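Local coordinates for sterol regulatory element-binding protein cleavage-activating protein (Schizosaccharomyces pombe, PDB 4YHC) that escorts the transcription factor precursor sre1 for processing at low sterol or oxygen, and is seen here as the WD40 domain of the escort, at residues A[405-413]-A[424-434]; A[215-226]-A[238-246]. The protein carries 9 engineered substitutions. One frame throughout, in Å; residues are numbered along the deposited sequence.

Contact 1: residues A[405-413]-A[424-434]. Engineered in segment 424-434: Ser-424 (natural residue Cys).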
loop_
_atom_site.group_PDB
_atom_site.type_symbol
_atom_site.label_atom_id
_atom_site.label_comp_id
_atom_site.label_asym_id
_atom_site.label_seq_id
_atom_site.Cartn_x
_atom_site.Cartn_y
_atom_site.Cartn_z
ATOM N N GLY A 405 12.941 33.031 8.764
ATOM C CA GLY A 405 13.037 31.588 8.581
ATOM C C GLY A 405 13.293 30.905 9.906
ATOM O O GLY A 405 13.546 31.567 10.910
ATOM N N GLU A 406 13.227 29.579 9.938
ATOM C CA GLU A 406 13.438 28.879 11.193
ATOM C C GLU A 406 14.234 27.591 11.072
ATOM O O GLU A 406 14.258 26.921 10.028
ATOM C CB GLU A 406 12.101 28.613 11.908
ATOM C CG GLU A 406 11.093 27.816 11.118
ATOM C CD GLU A 406 9.824 27.544 11.920
ATOM O OE1 GLU A 406 9.805 26.557 12.699
ATOM O OE2 GLU A 406 8.843 28.322 11.775
ATOM N N THR A 407 14.840 27.263 12.200
ATOM C CA THR A 407 15.668 26.116 12.372
ATOM C C THR A 407 14.821 25.073 13.132
ATOM O O THR A 407 14.150 25.414 14.097
ATOM C CB THR A 407 16.944 26.508 13.162
ATOM O OG1 THR A 407 17.777 27.314 12.313
ATOM C CG2 THR A 407 17.682 25.325 13.603
ATOM N N GLN A 408 14.821 23.832 12.644
ATOM C CA GLN A 408 14.028 22.763 13.215
ATOM C C GLN A 408 14.894 21.574 13.507
ATOM O O GLN A 408 15.817 21.260 12.742
ATOM C CB GLN A 408 12.932 22.332 12.225
ATOM C CG GLN A 408 11.890 23.377 11.894
ATOM C CD GLN A 408 11.072 23.052 10.639
ATOM O OE1 GLN A 408 11.324 22.074 9.925
ATOM N NE2 GLN A 408 10.132 23.918 10.332
ATOM N N VAL A 409 14.621 20.885 14.593
ATOM C CA VAL A 409 15.296 19.674 14.880
ATOM C C VAL A 409 14.256 18.583 14.682
ATOM O O VAL A 409 13.158 18.677 15.282
ATOM C CB VAL A 409 15.795 19.584 16.316
ATOM C CG1 VAL A 409 16.504 18.283 16.505
ATOM C CG2 VAL A 409 16.794 20.725 16.623
ATOM N N TRP A 410 14.603 17.580 13.877
ATOM C CA TRP A 410 13.731 16.371 13.657
ATOM C C TRP A 410 14.393 15.141 14.200
ATOM O O TRP A 410 15.665 15.076 14.329
ATOM C CB TRP A 410 13.459 16.210 12.179
ATOM C CG TRP A 410 12.679 17.305 11.573
ATOM C CD1 TRP A 410 13.123 18.538 11.242
ATOM C CD2 TRP A 410 11.290 17.255 11.186
ATOM N NE1 TRP A 410 12.069 19.298 10.716
ATOM C CE2 TRP A 410 10.964 18.498 10.607
ATOM C CE3 TRP A 410 10.311 16.256 11.228
ATOM C CZ2 TRP A 410 9.691 18.802 10.156
ATOM C CZ3 TRP A 410 9.020 16.540 10.717
ATOM C CH2 TRP A 410 8.727 17.816 10.213
ATOM N N GLU A 411 13.593 14.166 14.611
ATOM C CA GLU A 411 14.107 12.879 14.942
ATOM C C GLU A 411 13.591 11.938 13.814
ATOM O O GLU A 411 12.400 11.948 13.479
ATOM C CB GLU A 411 13.677 12.402 16.316
ATOM C CG GLU A 411 14.169 10.984 16.607
ATOM C CD GLU A 411 13.396 10.248 17.682
ATOM O OE1 GLU A 411 12.252 10.644 18.024
ATOM O OE2 GLU A 411 13.927 9.213 18.165
ATOM N N VAL A 412 14.529 11.276 13.155
ATOM C CA VAL A 412 14.268 10.201 12.172
ATOM C C VAL A 412 14.592 8.893 12.799
ATOM O O VAL A 412 15.703 8.694 13.336
ATOM C CB VAL A 412 15.135 10.361 10.950
ATOM C CG1 VAL A 412 14.604 9.515 9.806
ATOM C CG2 VAL A 412 15.154 11.805 10.571
ATOM N N TRP A 413 13.662 7.954 12.789
ATOM C CA TRP A 413 13.953 6.725 13.494
ATOM C C TRP A 413 13.507 5.483 12.757
ATOM O O TRP A 413 12.672 5.538 11.856
ATOM C CB TRP A 413 13.340 6.741 14.912
ATOM C CG TRP A 413 11.841 7.022 14.968
ATOM C CD1 TRP A 413 11.256 8.167 15.168
ATOM C CD2 TRP A 413 10.797 6.042 14.847
ATOM N NE1 TRP A 413 9.872 8.014 15.163
ATOM C CE2 TRP A 413 9.578 6.706 14.985
ATOM C CE3 TRP A 413 10.787 4.688 14.645
ATOM C CZ2 TRP A 413 8.326 6.040 14.883
ATOM C CZ3 TRP A 413 9.571 4.036 14.518
ATOM C CH2 TRP A 413 8.349 4.724 14.676
ATOM N N SER A 424 17.895 5.895 16.057
ATOM C CA SER A 424 17.387 7.209 15.764
ATOM C C SER A 424 18.508 8.125 15.376
ATOM O O SER A 424 19.636 7.883 15.728
ATOM C CB SER A 424 16.617 7.800 16.938
ATOM O OG SER A 424 17.519 7.976 18.004
ATOM N N LYS A 425 18.191 9.108 14.540
ATOM C CA LYS A 425 19.117 10.111 14.106
ATOM C C LYS A 425 18.406 11.444 14.304
ATOM O O LYS A 425 17.189 11.598 14.045
ATOM C CB LYS A 425 19.548 9.943 12.628
ATOM C CG LYS A 425 20.362 8.683 12.340
ATOM C CD LYS A 425 21.037 8.685 10.991
ATOM C CE LYS A 425 21.999 7.474 10.879
ATOM N NZ LYS A 425 22.692 7.474 9.577
ATOM N N SER A 426 19.166 12.390 14.827
ATOM C CA SER A 426 18.731 13.770 14.988
ATOM C C SER A 426 19.068 14.547 13.693
ATOM O O SER A 426 20.187 14.444 13.160
ATOM C CB SER A 426 19.454 14.325 16.249
ATOM O OG SER A 426 19.008 15.614 16.570
ATOM N N LEU A 427 18.113 15.292 13.165
ATOM C CA LEU A 427 18.275 15.949 11.875
ATOM C C LEU A 427 17.935 17.388 12.105
ATOM O O LEU A 427 16.757 17.729 12.359
ATOM C CB LEU A 427 17.332 15.359 10.839
ATOM C CG LEU A 427 17.505 15.886 9.420
ATOM C CD1 LEU A 427 16.604 15.119 8.437
ATOM C CD2 LEU A 427 17.156 17.321 9.298
ATOM N N LYS A 428 18.941 18.262 12.034
ATOM C CA LYS A 428 18.689 19.695 12.209
ATOM C C LYS A 428 18.625 20.384 10.866
ATOM O O LYS A 428 19.557 20.262 10.080
ATOM C CB LYS A 428 19.788 20.338 13.053
ATOM C CG LYS A 428 19.582 21.818 13.200
ATOM C CD LYS A 428 20.809 22.543 13.772
ATOM C CE LYS A 428 20.873 22.568 15.298
ATOM N NZ LYS A 428 21.511 23.844 15.813
ATOM N N MET A 429 17.557 21.127 10.618
ATOM C CA MET A 429 17.335 21.817 9.347
ATOM C C MET A 429 17.426 23.330 9.586
ATOM O O MET A 429 16.590 23.919 10.332
ATOM C CB MET A 429 15.937 21.514 8.771
ATOM C CG MET A 429 15.667 20.030 8.432
ATOM S SD MET A 429 14.039 19.854 7.627
ATOM C CE MET A 429 13.909 18.101 7.380
ATOM N N TYR A 430 18.441 23.932 8.975
ATOM C CA TYR A 430 18.713 25.360 9.153
ATOM C C TYR A 430 17.969 26.122 8.097
ATOM O O TYR A 430 18.116 25.852 6.938
ATOM C CB TYR A 430 20.211 25.643 9.030
ATOM C CG TYR A 430 20.475 27.068 9.357
ATOM C CD1 TYR A 430 20.499 27.487 10.674
ATOM C CD2 TYR A 430 20.604 28.013 8.363
ATOM C CE1 TYR A 430 20.720 28.808 10.995
ATOM C CE2 TYR A 430 20.829 29.349 8.666
ATOM C CZ TYR A 430 20.888 29.736 9.987
ATOM O OH TYR A 430 21.093 31.048 10.311
ATOM N N ASN A 431 17.129 27.044 8.513
ATOM C CA ASN A 431 16.236 27.736 7.587
ATOM C C ASN A 431 15.269 26.803 6.801
ATOM O O ASN A 431 15.109 26.887 5.543
ATOM C CB ASN A 431 17.004 28.605 6.629
ATOM C CG ASN A 431 16.171 29.762 6.171
ATOM O OD1 ASN A 431 15.225 30.158 6.871
ATOM N ND2 ASN A 431 16.478 30.300 4.999
ATOM N N SER A 432 14.688 25.884 7.561
ATOM C CA SER A 432 13.726 24.937 6.995
ATOM C C SER A 432 12.584 25.625 6.249
ATOM O O SER A 432 11.985 26.561 6.733
ATOM C CB SER A 432 13.145 24.046 8.085
ATOM O OG SER A 432 12.154 23.162 7.540
ATOM N N LEU A 433 12.239 25.118 5.079
ATOM C CA LEU A 433 10.985 25.515 4.435
ATOM C C LEU A 433 9.779 24.582 4.754
ATOM O O LEU A 433 8.762 24.607 4.073
ATOM C CB LEU A 433 11.223 25.550 2.943
ATOM C CG LEU A 433 11.872 26.826 2.416
ATOM C CD1 LEU A 433 12.861 27.472 3.373
ATOM C CD2 LEU A 433 12.498 26.531 1.076
ATOM N N ILE A 434 9.874 23.753 5.768
ATOM C CA ILE A 434 8.780 22.843 6.074
ATOM C C ILE A 434 7.943 23.378 7.208
ATOM O O ILE A 434 8.411 23.506 8.296
ATOM C CB ILE A 434 9.307 21.441 6.404
ATOM C CG1 ILE A 434 9.983 20.868 5.149
ATOM C CG2 ILE A 434 8.163 20.501 6.773
ATOM C CD1 ILE A 434 11.046 19.836 5.451
#
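The amide of Gln-408 is gripped from three sides. Its NE2 donates a nearly straight bond of 2.7 Å to the carbonyl O of Ile-434, which lies in the amide plane. Its OE1 takes two donors from opposite faces: the hydroxyl OG of Ser-432 at 2.7 Å, well above the carbonyl plane, and the indole NE1 of Trp-410 at 3.0 Å, tilted from it. An extended chain beyond CG carries the amide to Ser-432 and Ile-434, where the backbone leaves the turn. Ser-432 OG also accepts a bond from the backbone N of Ile-434 at 2.9 Å, an ST turn.

Along the backbone, strands 406-413 and 424-429 form a beta hairpin in an antiparallel sheet of the WD40 domain, with 405-413 in the predicted fifth WD repeat. Gln-408 with Met-429, Trp-410 with Leu-427 and Val-412 with Lys-425 are hydrogen-bonded pairs.

Packing follows on the face that carries Gln-408, Trp-410, Leu-427 and Met-429. The Met-429 methyl CE sits over one face of the Trp-410 indole, 4.1 Å from the centroid of the five-membered ring, a CH-pi contact. Its SD lies oblique to the ring, a Met-aromatic contact. Ile-434 CG2 touches Trp-410 CZ2 at 4.1 Å.

On the other face, Glu-411 OE2 comes to 3.3 Å from CB of Ser-424, an engineered residue, while its OE1 forms a salt bridge to Arg-368.

The bonded indole N-H and amide fix the rotation of both flat groups. The polar cluster thus pins the chain beyond the type II turn 429-432 onto the Trp-410 face of the hairpin.

Contact 2: residues A[215-226]-A[238-246]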
loop_
_atom_site.group_PDB
_atom_site.type_symbol
_atom_site.label_atom_id
_atom_site.label_comp_id
_atom_site.label_asym_id
_atom_site.label_seq_id
_atom_site.Cartn_x
_atom_site.Cartn_y
_atom_site.Cartn_z
ATOM N N GLN A 215 -17.373 -13.749 8.193
ATOM C CA GLN A 215 -16.463 -13.701 9.361
ATOM C C GLN A 215 -16.602 -14.915 10.304
ATOM O O GLN A 215 -17.539 -15.691 10.204
ATOM C CB GLN A 215 -16.693 -12.451 10.174
ATOM C CG GLN A 215 -18.096 -12.373 10.740
ATOM C CD GLN A 215 -18.135 -11.495 11.943
ATOM O OE1 GLN A 215 -18.623 -10.372 11.906
ATOM N NE2 GLN A 215 -17.575 -11.987 13.023
ATOM N N ASN A 216 -15.682 -15.003 11.258
ATOM C CA ASN A 216 -15.695 -16.005 12.297
ATOM C C ASN A 216 -17.076 -15.951 13.009
ATOM O O ASN A 216 -17.512 -14.915 13.507
ATOM C CB ASN A 216 -14.460 -15.792 13.223
ATOM C CG ASN A 216 -14.301 -16.877 14.263
ATOM O OD1 ASN A 216 -15.279 -17.331 14.864
ATOM N ND2 ASN A 216 -13.058 -17.252 14.548
ATOM N N LYS A 217 -17.820 -17.027 12.905
ATOM C CA LYS A 217 -19.172 -17.120 13.450
ATOM C C LYS A 217 -19.268 -16.886 14.969
ATOM O O LYS A 217 -20.328 -16.568 15.450
ATOM C CB LYS A 217 -19.802 -18.445 13.089
ATOM C CG LYS A 217 -18.848 -19.632 12.903
ATOM C CD LYS A 217 -18.139 -19.644 11.536
ATOM C CE LYS A 217 -16.614 -19.508 11.627
ATOM N NZ LYS A 217 -16.101 -19.192 10.265
ATOM N N ASN A 218 -18.161 -17.025 15.714
ATOM C CA ASN A 218 -18.142 -16.693 17.135
ATOM C C ASN A 218 -18.266 -15.245 17.421
ATOM O O ASN A 218 -18.336 -14.908 18.573
ATOM C CB ASN A 218 -16.824 -17.106 17.794
ATOM C CG ASN A 218 -16.776 -18.573 18.151
ATOM O OD1 ASN A 218 -17.735 -19.123 18.636
ATOM N ND2 ASN A 218 -15.648 -19.208 17.903
ATOM N N TYR A 219 -18.220 -14.376 16.406
ATOM C CA TYR A 219 -18.042 -12.934 16.613
ATOM C C TYR A 219 -18.937 -12.111 15.701
ATOM O O TYR A 219 -18.572 -11.025 15.290
ATOM C CB TYR A 219 -16.578 -12.560 16.410
ATOM C CG TYR A 219 -15.642 -13.341 17.313
ATOM C CD1 TYR A 219 -15.516 -13.041 18.691
ATOM C CD2 TYR A 219 -14.896 -14.375 16.816
ATOM C CE1 TYR A 219 -14.667 -13.775 19.527
ATOM C CE2 TYR A 219 -14.036 -15.091 17.637
ATOM C CZ TYR A 219 -13.927 -14.798 18.982
ATOM O OH TYR A 219 -13.028 -15.525 19.739
ATOM N N LEU A 220 -20.126 -12.640 15.418
ATOM C CA LEU A 220 -21.066 -12.049 14.440
ATOM C C LEU A 220 -21.615 -10.652 14.784
ATOM O O LEU A 220 -21.999 -9.915 13.876
ATOM C CB LEU A 220 -22.244 -13.010 14.183
ATOM C CG LEU A 220 -21.934 -14.250 13.338
ATOM C CD1 LEU A 220 -22.976 -15.370 13.486
ATOM C CD2 LEU A 220 -21.730 -13.818 11.869
ATOM N N THR A 221 -21.619 -10.275 16.063
ATOM C CA THR A 221 -22.114 -8.942 16.438
ATOM C C THR A 221 -21.062 -7.825 16.362
ATOM O O THR A 221 -21.399 -6.637 16.512
ATOM C CB THR A 221 -22.711 -8.909 17.889
ATOM O OG1 THR A 221 -21.656 -9.006 18.853
ATOM C CG2 THR A 221 -23.655 -10.024 18.101
ATOM N N GLU A 222 -19.799 -8.194 16.161
ATOM C CA GLU A 222 -18.756 -7.186 16.108
ATOM C C GLU A 222 -18.937 -6.362 14.847
ATOM O O GLU A 222 -19.395 -6.835 13.833
ATOM C CB GLU A 222 -17.371 -7.825 16.186
ATOM C CG GLU A 222 -17.118 -8.598 17.458
ATOM C CD GLU A 222 -15.688 -9.006 17.614
ATOM O OE1 GLU A 222 -14.871 -8.829 16.654
ATOM O OE2 GLU A 222 -15.346 -9.510 18.699
ATOM N N THR A 223 -18.720 -5.079 14.996
ATOM C CA THR A 223 -18.540 -4.188 13.863
ATOM C C THR A 223 -17.253 -4.565 13.022
ATOM O O THR A 223 -16.160 -4.715 13.575
ATOM C CB THR A 223 -18.331 -2.792 14.374
ATOM O OG1 THR A 223 -19.379 -2.482 15.283
ATOM C CG2 THR A 223 -18.304 -1.746 13.205
ATOM N N LYS A 224 -17.437 -4.668 11.732
ATOM C CA LYS A 224 -16.340 -4.862 10.726
ATOM C C LYS A 224 -15.675 -3.513 10.474
ATOM O O LYS A 224 -16.333 -2.501 10.259
ATOM C CB LYS A 224 -16.913 -5.454 9.446
ATOM C CG LYS A 224 -17.038 -6.961 9.524
ATOM C CD LYS A 224 -17.861 -7.535 10.697
ATOM C CE LYS A 224 -19.326 -7.835 10.344
ATOM N NZ LYS A 224 -19.414 -8.616 9.043
ATOM N N LYS A 225 -14.362 -3.481 10.525
ATOM C CA LYS A 225 -13.635 -2.208 10.530
ATOM C C LYS A 225 -12.781 -2.001 9.265
ATOM O O LYS A 225 -12.480 -0.847 8.895
ATOM C CB LYS A 225 -12.745 -2.154 11.767
ATOM C CG LYS A 225 -13.481 -2.163 13.113
ATOM C CD LYS A 225 -14.343 -0.915 13.214
ATOM C CE LYS A 225 -14.893 -0.606 14.619
ATOM N NZ LYS A 225 -13.832 -0.379 15.607
ATOM N N ASP A 226 -12.350 -3.094 8.626
ATOM C CA ASP A 226 -11.448 -2.935 7.481
ATOM C C ASP A 226 -11.261 -4.285 6.784
ATOM O O ASP A 226 -11.538 -5.362 7.316
ATOM C CB ASP A 226 -10.061 -2.404 7.921
ATOM C CG ASP A 226 -9.443 -1.430 6.893
ATOM O OD1 ASP A 226 -9.922 -1.406 5.707
ATOM O OD2 ASP A 226 -8.451 -0.721 7.257
ATOM N N LEU A 238 -9.987 -9.595 7.287
ATOM C CA LEU A 238 -11.189 -8.876 7.710
ATOM C C LEU A 238 -10.985 -8.466 9.191
ATOM O O LEU A 238 -10.922 -9.298 10.031
ATOM C CB LEU A 238 -12.398 -9.780 7.595
ATOM C CG LEU A 238 -13.846 -9.202 7.697
ATOM C CD1 LEU A 238 -14.572 -9.685 8.928
ATOM C CD2 LEU A 238 -14.006 -7.699 7.669
ATOM N N ALA A 239 -10.818 -7.192 9.464
ATOM C CA ALA A 239 -10.586 -6.664 10.767
ATOM C C ALA A 239 -11.935 -6.302 11.383
ATOM O O ALA A 239 -12.800 -5.784 10.722
ATOM C CB ALA A 239 -9.784 -5.417 10.692
ATOM N N ARG A 240 -12.101 -6.653 12.643
ATOM C CA ARG A 240 -13.370 -6.406 13.377
ATOM C C ARG A 240 -12.871 -5.884 14.734
ATOM O O ARG A 240 -11.816 -5.172 14.768
ATOM C CB ARG A 240 -14.264 -7.673 13.434
ATOM C CG ARG A 240 -13.556 -8.971 13.780
ATOM C CD ARG A 240 -14.488 -10.214 13.699
ATOM N NE ARG A 240 -13.694 -11.416 13.887
ATOM C CZ ARG A 240 -13.056 -11.778 14.999
ATOM N NH1 ARG A 240 -13.213 -11.120 16.152
ATOM N NH2 ARG A 240 -12.233 -12.826 14.962
ATOM N N ASP A 241 -13.601 -6.109 15.821
ATOM C CA ASP A 241 -13.278 -5.400 17.087
ATOM C C ASP A 241 -12.485 -6.196 18.087
ATOM O O ASP A 241 -11.912 -5.616 18.970
ATOM C CB ASP A 241 -14.567 -4.808 17.693
ATOM C CG ASP A 241 -14.816 -3.330 17.216
ATOM O OD1 ASP A 241 -13.851 -2.589 16.859
ATOM O OD2 ASP A 241 -15.963 -2.929 17.167
ATOM N N SER A 242 -12.478 -7.526 18.010
ATOM C CA SER A 242 -11.581 -8.342 18.856
ATOM C C SER A 242 -10.615 -9.185 18.042
ATOM O O SER A 242 -9.954 -10.115 18.554
ATOM C CB SER A 242 -12.354 -9.259 19.835
ATOM O OG SER A 242 -13.180 -10.172 19.128
ATOM N N GLY A 243 -10.444 -8.826 16.777
ATOM C CA GLY A 243 -9.422 -9.495 15.958
ATOM C C GLY A 243 -9.540 -9.350 14.453
ATOM O O GLY A 243 -10.259 -8.480 13.954
ATOM N N VAL A 244 -8.768 -10.190 13.751
ATOM C CA VAL A 244 -8.752 -10.171 12.323
ATOM C C VAL A 244 -8.868 -11.595 11.825
ATOM O O VAL A 244 -8.073 -12.440 12.223
ATOM C CB VAL A 244 -7.460 -9.598 11.742
ATOM C CG1 VAL A 244 -7.593 -9.528 10.214
ATOM C CG2 VAL A 244 -7.209 -8.200 12.254
ATOM N N ASP A 245 -9.831 -11.826 10.926
ATOM C CA ASP A 245 -9.990 -13.134 10.266
ATOM C C ASP A 245 -9.255 -13.164 8.920
ATOM O O ASP A 245 -9.414 -12.211 8.084
ATOM C CB ASP A 245 -11.455 -13.396 10.060
ATOM C CG ASP A 245 -12.203 -13.435 11.394
ATOM O OD1 ASP A 245 -11.655 -13.929 12.397
ATOM O OD2 ASP A 245 -13.308 -12.953 11.441
ATOM N N MET A 246 -8.443 -14.228 8.756
ATOM C CA MET A 246 -7.570 -14.402 7.608
ATOM C C MET A 246 -8.242 -15.485 6.757
ATOM O O MET A 246 -8.411 -16.601 7.215
ATOM C CB MET A 246 -6.166 -14.762 8.013
ATOM C CG MET A 246 -5.256 -14.935 6.767
ATOM S SD MET A 246 -3.563 -15.197 7.180
ATOM C CE MET A 246 -3.649 -16.985 7.348
#
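Glu-222 and Arg-240 centre a polar contact between a loop and a hairpin turn. The loop 215-226 links two neighbouring four-stranded sheets of the WD40 domain. It wraps the turn between strands 235-239 and 243-248.

Arg-240 NH1 makes a salt bridge to Glu-222 OE1 (2.9 Å), and this oxygen lies in the guanidinium plane. The same OE1 also accepts bonds from the backbone N of Ser-242, at 3.0 Å, and that of Asp-241. None of the three lies in the carboxylate plane: Arg-240 NH1 comes from one side of it, the two backbone N-H groups from the other.

The other edge of the guanidinium grips Asp-245 side-on, NE to OD2 and NH2 to OD1. The Arg-240 chain is extended from CG to NE, which carries the group between the two carboxylates. Tyr-219 lies flat on one guanidinium face, with centres 4.3 Å apart and planes at 3°. Asn-216 N reaches Asp-245 OD2 at 3.1 Å, from the face opposite to Arg-240 NE. Ser-257 hydrogen-bonds both Asp-245 OD1 and Asn-216 ND2.

Two residues, Lys-225 and Asp-226, are set against the single Ala-239, which makes a classic beta bulge. Lys-225 N donates to Ala-239 O at 2.8 Å. Lys-225 NZ forms a salt bridge to Asp-241 OD1 on its syn lone pair, and it also hydrogen-bonds Ile-263 O.

With carboxylates at two edges and a ring on one face, the buried Arg-240 is held flat. Two carboxylates would probably more than offset its single charge; the N-H groups of Ser-242, Asp-241 and Asn-216 help to satisfy their oxygens.

Contact 1 and contact 2 lie in different sheets of the WD40 domain. Their centres are 42 Å apart and their nearest atoms about 19 Å, so they do not touch. Along the chain they come in series, with 215-226/238-246 complete before 405-413/424-434 begins. Both involve a strand pair of an antiparallel sheet. Contact 1 is the hairpin itself, whereas contact 2 fastens an inter-sheet loop to a hairpin turn. A neutral amide is the hub of the first, a charged guanidinium that of the second. Both probably lie within the sre1-interacting part of the protein, which by itself does not show that either touches sre1.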